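3-HSA hydroxylase, oxygenase (PDB 2RFQ) catalyses the ortho-hydroxylation of the secosteroid phenol 3-HSA to the catechol 3,4-DHSA, using reduced flavin and oxygen, in the bacterial breakdown of cholesterol. Local coordinates at residues Leu19-Thr22 with Leu23-Arg26; Leu53-Glu56 with Gln57-Gly60; Thr235-Pro238 with Thr239-Ala243. One frame throughout, in Å; residues are numbered along the deposited sequence. Where two conformers were deposited one is given.

How the interactions relate
All three interactions are local, between residues close in sequence, and they follow one another along the chain without touching. Interactions 1 and 2 both belong to the N-terminal acyl-CoA dehydrogenase-like region, yet their centres lie 27 Å apart. Interaction 3 sits deepest, its centre about 5 Å from that of the chain, and comes within about 6 Å of interaction 2, nearest atoms measured. It is also beside the probable flavin site: the side chains of His237 and Ile241 are about 4 Å from those of Tyr120 and His368, respectively. Interaction 1 is farther off: the side chain of Leu23 is about 11 Å from that of Trp84, and that of Arg24 about 10 Å from a bound pyridinium propanesulfonate.

Interaction 1 (Leu19-Thr22 with Leu23-Arg26); sequences LLPT and LRER
Leu19 and Leu23 meet on the inner side of an amphipathic helix, residues 11-25, which belongs to the N-terminal region of the acyl-CoA dehydrogenase type. The apolar contacts come first: Leu19 CG lies 4.0 Å from Leu23 CG, one turn on, while Leu20 CD2 lies 4.3 Å from Leu23 CD1. CG of Leu19 is anti to its nitrogen (chi1 -177°) and that of Leu23 anti to its carbonyl carbon, which lets the branch points meet, the residues being one turn apart. That face is packed against the protein: Leu19 rests on Ala43 and Leu44, and Leu23 on Ser40 and Ile75.

Backbone bonding is of the i to i+4 kind. The amide of Arg24 gives a nearly linear bond to Leu20 O (N to O 2.9 Å, 164° at the hydrogen), and that of Glu25 reaches Pro21 O at an equal length. Proline has no N-H to give, and the amide of Thr22 bonds only weakly to Leu19 O, which leaves a kink. The bond from Arg26 N to Thr22 O is more bent, at 139°.

The arginines go separate ways. On the exposed side, the extended chain of Arg24 brings NH1 to 3.8 Å from Leu20 CB, the methylene lying over one face of the guanidinium, and NH2 close to Pro21. Arg26 instead turns toward helix 38-47, running alongside Thr22 and pointing the same way, while its NH2 forms a salt bridge with Asp39 and its NH1 a hydrogen bond with Ser40. Those two partners hold the guanidinium plane in position, and the methyl CG2 of Thr22 is centred over one face, 3.5 Å from Arg26 CZ.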
# COMPACT_ATOMS: atom_id res chain seq x y z
N LEU A 19 11.40 3.98 35.92
CA LEU A 19 12.09 5.14 35.37
C LEU A 19 11.34 5.79 34.20
O LEU A 19 11.57 6.96 33.87
CB LEU A 19 13.50 4.71 34.90
CG LEU A 19 14.45 5.77 34.34
CD1 LEU A 19 14.67 6.91 35.37
CD2 LEU A 19 15.79 5.16 33.92
N LEU A 20 10.47 5.02 33.55
CA LEU A 20 9.81 5.52 32.31
C LEU A 20 9.14 6.90 32.42
O LEU A 20 9.35 7.75 31.54
CB LEU A 20 8.83 4.49 31.73
CG LEU A 20 9.41 3.15 31.31
CD1 LEU A 20 8.41 2.36 30.45
CD2 LEU A 20 10.76 3.28 30.57
N PRO A 21 8.37 7.14 33.49
CA PRO A 21 7.73 8.47 33.58
C PRO A 21 8.75 9.61 33.54
O PRO A 21 8.47 10.65 32.94
CB PRO A 21 6.98 8.42 34.93
CG PRO A 21 6.73 6.95 35.14
CD PRO A 21 7.99 6.30 34.64
N THR A 22 9.91 9.42 34.16
CA THR A 22 10.97 10.43 34.14
C THR A 22 11.43 10.65 32.71
O THR A 22 11.52 11.79 32.25
CB THR A 22 12.15 10.00 35.04
OG1 THR A 22 11.69 9.97 36.39
CG2 THR A 22 13.31 10.99 34.95
N LEU A 23 11.68 9.56 32.00
CA LEU A 23 12.11 9.64 30.60
C LEU A 23 11.08 10.37 29.72
O LEU A 23 11.46 11.20 28.89
CB LEU A 23 12.44 8.25 30.04
CG LEU A 23 13.51 7.48 30.81
CD1 LEU A 23 13.84 6.18 30.07
CD2 LEU A 23 14.79 8.32 31.02
N ARG A 24 9.79 10.06 29.90
CA ARG A 24 8.74 10.73 29.12
C ARG A 24 8.71 12.21 29.43
O ARG A 24 8.63 13.03 28.53
CB ARG A 24 7.36 10.17 29.43
CG ARG A 24 7.14 8.77 28.97
CD ARG A 24 5.65 8.38 29.02
NE ARG A 24 5.61 6.93 28.99
CZ ARG A 24 5.50 6.15 30.06
NH1 ARG A 24 5.55 4.83 29.91
NH2 ARG A 24 5.31 6.68 31.27
N GLU A 25 8.76 12.56 30.72
CA GLU A 25 8.70 13.97 31.13
C GLU A 25 9.85 14.78 30.55
O GLU A 25 9.69 15.96 30.26
CB GLU A 25 8.69 14.08 32.65
CG GLU A 25 7.41 13.58 33.27
CD GLU A 25 7.45 13.55 34.78
OE1 GLU A 25 8.56 13.61 35.36
OE2 GLU A 25 6.37 13.46 35.39
N ARG A 26 11.00 14.13 30.36
CA ARG A 26 12.18 14.82 29.88
C ARG A 26 12.32 14.82 28.36
O ARG A 26 13.28 15.39 27.84
CB ARG A 26 13.44 14.15 30.44
CG ARG A 26 13.55 14.22 31.95
CD ARG A 26 14.90 13.71 32.33
NE ARG A 26 15.18 14.03 33.73
CZ ARG A 26 15.94 13.29 34.53
NH1 ARG A 26 16.54 12.20 34.08
NH2 ARG A 26 16.12 13.67 35.79

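Interaction 2 (Leu53-Glu56 with Gln57-Gly60); sequences LQPE and QWGG
Gln57 touches Pro55 CB through its own CG, and the same CG lies over one face of the Trp58 ring, 3.4 Å above its plane and offset toward the rim. Its chi1 of 68° sets CG between the backbone nitrogen and the carbonyl carbon; its NE2 bonds to Asn224 OD1 and its OE1 to Gln101 NE2.

Trp58 follows. Its amide donates to Pro55 O (N to O 3.0 Å), and its CD1 lies 3.9 Å from Pro55 CB. Its CB packs 3.7 Å from NE2 of Gln54, whose extended side chain crosses the tryptophan at about a right angle, with amide and ring planes 34° apart. Gln54 NE2 is bonded to Thr112 O, and Trp58 NE1 to Gln104. Replacing Gln54 with an alanine would probably leave Thr112 O without this donor and open a gap beside Trp58 CB.

Gly59 N bonds to Glu56 O over 3.0 Å. The positive phi of Gly59 (86°) would press a CB against the preceding carbonyl, which a side chain would not tolerate.

Gly60 N reaches Pro55 O at 2.9 Å, on the opposite face of that carbonyl from Trp58 N, which doubly grips the oxygen. Gly60 CA also lies 3.2 Å from Gln54 O, where a CB would clash. The bonds from Gly60 N to Pro55 O and Gly59 N to Glu56 O, with Gly59 as the positive-phi residue, make a Schellman motif closing the short 3-10 turn between helices 38-47 and 65-76.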
# COMPACT_ATOMS: atom_id res chain seq x y z
N LEU A 53 24.32 -7.00 28.39
CA LEU A 53 25.14 -7.84 27.50
C LEU A 53 26.64 -7.83 27.87
O LEU A 53 27.48 -8.33 27.11
CB LEU A 53 24.95 -7.46 26.03
CG LEU A 53 23.52 -7.63 25.51
CD1 LEU A 53 23.47 -7.22 24.05
CD2 LEU A 53 23.00 -9.06 25.64
N GLN A 54 26.96 -7.23 29.02
CA GLN A 54 28.34 -7.22 29.52
C GLN A 54 28.71 -8.58 30.13
O GLN A 54 27.85 -9.24 30.71
CB GLN A 54 28.48 -6.11 30.56
CG GLN A 54 29.89 -5.93 31.10
CD GLN A 54 29.96 -4.79 32.10
OE1 GLN A 54 29.06 -4.63 32.92
NE2 GLN A 54 31.02 -3.99 32.04
N PRO A 55 29.96 -9.04 29.92
CA PRO A 55 30.37 -10.36 30.47
C PRO A 55 30.29 -10.48 31.98
O PRO A 55 30.46 -9.48 32.71
CB PRO A 55 31.82 -10.52 29.95
CG PRO A 55 31.83 -9.70 28.66
CD PRO A 55 31.00 -8.47 29.04
N GLU A 56 30.01 -11.69 32.44
CA GLU A 56 29.97 -11.96 33.87
C GLU A 56 31.28 -11.55 34.58
O GLU A 56 31.26 -11.08 35.72
CB GLU A 56 29.67 -13.44 34.10
CG GLU A 56 29.52 -13.83 35.57
CD GLU A 56 30.84 -14.17 36.23
OE1 GLU A 56 31.81 -14.47 35.51
OE2 GLU A 56 30.89 -14.15 37.48
N GLN A 57 32.42 -11.69 33.89
CA GLN A 57 33.71 -11.40 34.56
C GLN A 57 33.83 -9.92 34.94
O GLN A 57 34.61 -9.57 35.83
CB GLN A 57 34.91 -11.83 33.70
CG GLN A 57 35.11 -11.04 32.43
CD GLN A 57 36.49 -11.26 31.84
OE1 GLN A 57 37.52 -11.10 32.54
NE2 GLN A 57 36.53 -11.61 30.56
N TRP A 58 33.04 -9.07 34.28
CA TRP A 58 33.05 -7.62 34.53
C TRP A 58 31.81 -7.17 35.34
O TRP A 58 31.49 -5.98 35.41
CB TRP A 58 33.16 -6.83 33.21
CG TRP A 58 34.35 -7.20 32.40
CD1 TRP A 58 34.36 -7.85 31.19
CD2 TRP A 58 35.73 -7.02 32.77
NE1 TRP A 58 35.67 -8.05 30.78
CE2 TRP A 58 36.52 -7.55 31.73
CE3 TRP A 58 36.37 -6.43 33.87
CZ2 TRP A 58 37.92 -7.53 31.76
CZ3 TRP A 58 37.76 -6.41 33.90
CH2 TRP A 58 38.52 -6.96 32.85
N GLY A 59 31.11 -8.13 35.94
CA GLY A 59 29.93 -7.83 36.73
C GLY A 59 28.66 -7.74 35.91
O GLY A 59 27.64 -7.25 36.40
N GLY A 60 28.71 -8.24 34.67
CA GLY A 60 27.56 -8.15 33.75
C GLY A 60 26.64 -9.35 33.78
O GLY A 60 26.95 -10.38 34.41

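Interaction 3 (Thr235-Pro238 with Thr239-Ala243)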
# COMPACT_ATOMS: atom_id res chain seq x y z
N THR A 235 22.82 -10.22 12.79
CA THR A 235 21.58 -10.10 13.56
C THR A 235 21.67 -9.09 14.73
O THR A 235 20.78 -8.26 14.92
CB THR A 235 21.12 -11.47 14.09
OG1 THR A 235 20.80 -12.30 12.97
CG2 THR A 235 19.87 -11.33 14.97
N ILE A 236 22.72 -9.19 15.52
CA ILE A 236 22.84 -8.37 16.74
C ILE A 236 22.81 -6.87 16.49
O ILE A 236 22.08 -6.12 17.18
CB ILE A 236 24.15 -8.77 17.48
CG1 ILE A 236 24.00 -10.20 18.04
CG2 ILE A 236 24.53 -7.72 18.56
CD1 ILE A 236 23.10 -10.30 19.32
N HIS A 237 23.62 -6.42 15.53
CA HIS A 237 23.73 -4.95 15.34
C HIS A 237 22.47 -4.41 14.64
O HIS A 237 21.83 -3.49 15.17
CB HIS A 237 25.03 -4.59 14.65
CG HIS A 237 25.15 -3.14 14.30
ND1 HIS A 237 24.99 -2.13 15.22
CD2 HIS A 237 25.39 -2.54 13.11
CE1 HIS A 237 25.13 -0.96 14.62
NE2 HIS A 237 25.38 -1.18 13.33
N PRO A 238 22.08 -5.00 13.50
CA PRO A 238 20.84 -4.47 12.92
C PRO A 238 19.60 -4.56 13.84
O PRO A 238 18.75 -3.65 13.82
CB PRO A 238 20.66 -5.31 11.64
CG PRO A 238 22.09 -5.65 11.25
CD PRO A 238 22.70 -6.00 12.61
N THR A 239 19.49 -5.60 14.65
CA THR A 239 18.35 -5.68 15.59
C THR A 239 18.45 -4.54 16.64
O THR A 239 17.42 -3.98 17.06
CB THR A 239 18.27 -7.07 16.26
OG1 THR A 239 18.07 -8.05 15.23
CG2 THR A 239 17.09 -7.15 17.27
N THR A 240 19.68 -4.17 17.02
CA THR A 240 19.88 -3.01 17.92
C THR A 240 19.39 -1.68 17.32
O THR A 240 19.02 -0.76 18.05
CB THR A 240 21.32 -2.94 18.49
OG1 THR A 240 21.26 -3.09 19.92
CG2 THR A 240 21.98 -1.61 18.20
N ILE A 241 19.33 -1.63 15.99
CA ILE A 241 18.83 -0.49 15.25
C ILE A 241 17.31 -0.56 15.07
O ILE A 241 16.63 0.48 15.12
CB ILE A 241 19.58 -0.41 13.87
CG1 ILE A 241 21.07 -0.21 14.10
CG2 ILE A 241 18.90 0.60 12.90
CD1 ILE A 241 21.43 0.98 15.05
N SER A 242 16.76 -1.74 14.85
CA SER A 242 15.30 -1.85 14.67
C SER A 242 14.55 -1.82 16.01
O SER A 242 13.46 -1.25 16.09
CB SER A 242 14.91 -3.12 13.90
OG SER A 242 15.43 -3.07 12.58
N ALA A 243 15.11 -2.46 17.04
CA ALA A 243 14.38 -2.57 18.33
C ALA A 243 13.90 -1.22 18.89
O ALA A 243 12.75 -1.11 19.31
CB ALA A 243 15.21 -3.35 19.36
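Thr239 grips the carbonyl of Thr235 twice. Its amide reaches Thr235 O at 3.0 Å in the ordinary helical way, and its hydroxyl donates to the same oxygen, OG1 to Thr235 O being 2.7 Å. The two donors approach from opposite faces of the carbonyl plane, tilted 25° and 29° from it. This double acceptance follows from the first torsion of Thr239 (chi1 -61°), which sets OG1 beside its own nitrogen, facing back along the helix. The two threonines lie side by side and point the same way, Thr235 CG2 being 3.8 Å from Thr239 OG1.

The next turn carries Thr240 N to Ile236 O at 3.1 Å and Ser242 N to Pro238 O at 2.9 Å. The amide of Ile241 divides itself between His237 O and Pro238 O, both bonds weak, close to the kink that the proline introduces. CG1 of Ile241 lies over one face of the His237 ring.

Farther out, this part of helix 233-266 is buried among its neighbours. Thr235 OG1 bonds to Glu304 and Ser242 OG to Thr330 and Gln326, while Tyr69 OH reaches Ile236 O. The imidazole of His237 stacks on Trp233 and meets edge-to-face Tyr120, which by similarity binds the flavin.

In a wholly buried segment, then, the hydroxyl of Thr239 is paired with a carbonyl, and those of Thr235 and Ser242 with Glu304, Thr330 and Gln326 on adjoining helices, so these three residues pack among apolar groups with their polar ends satisfied.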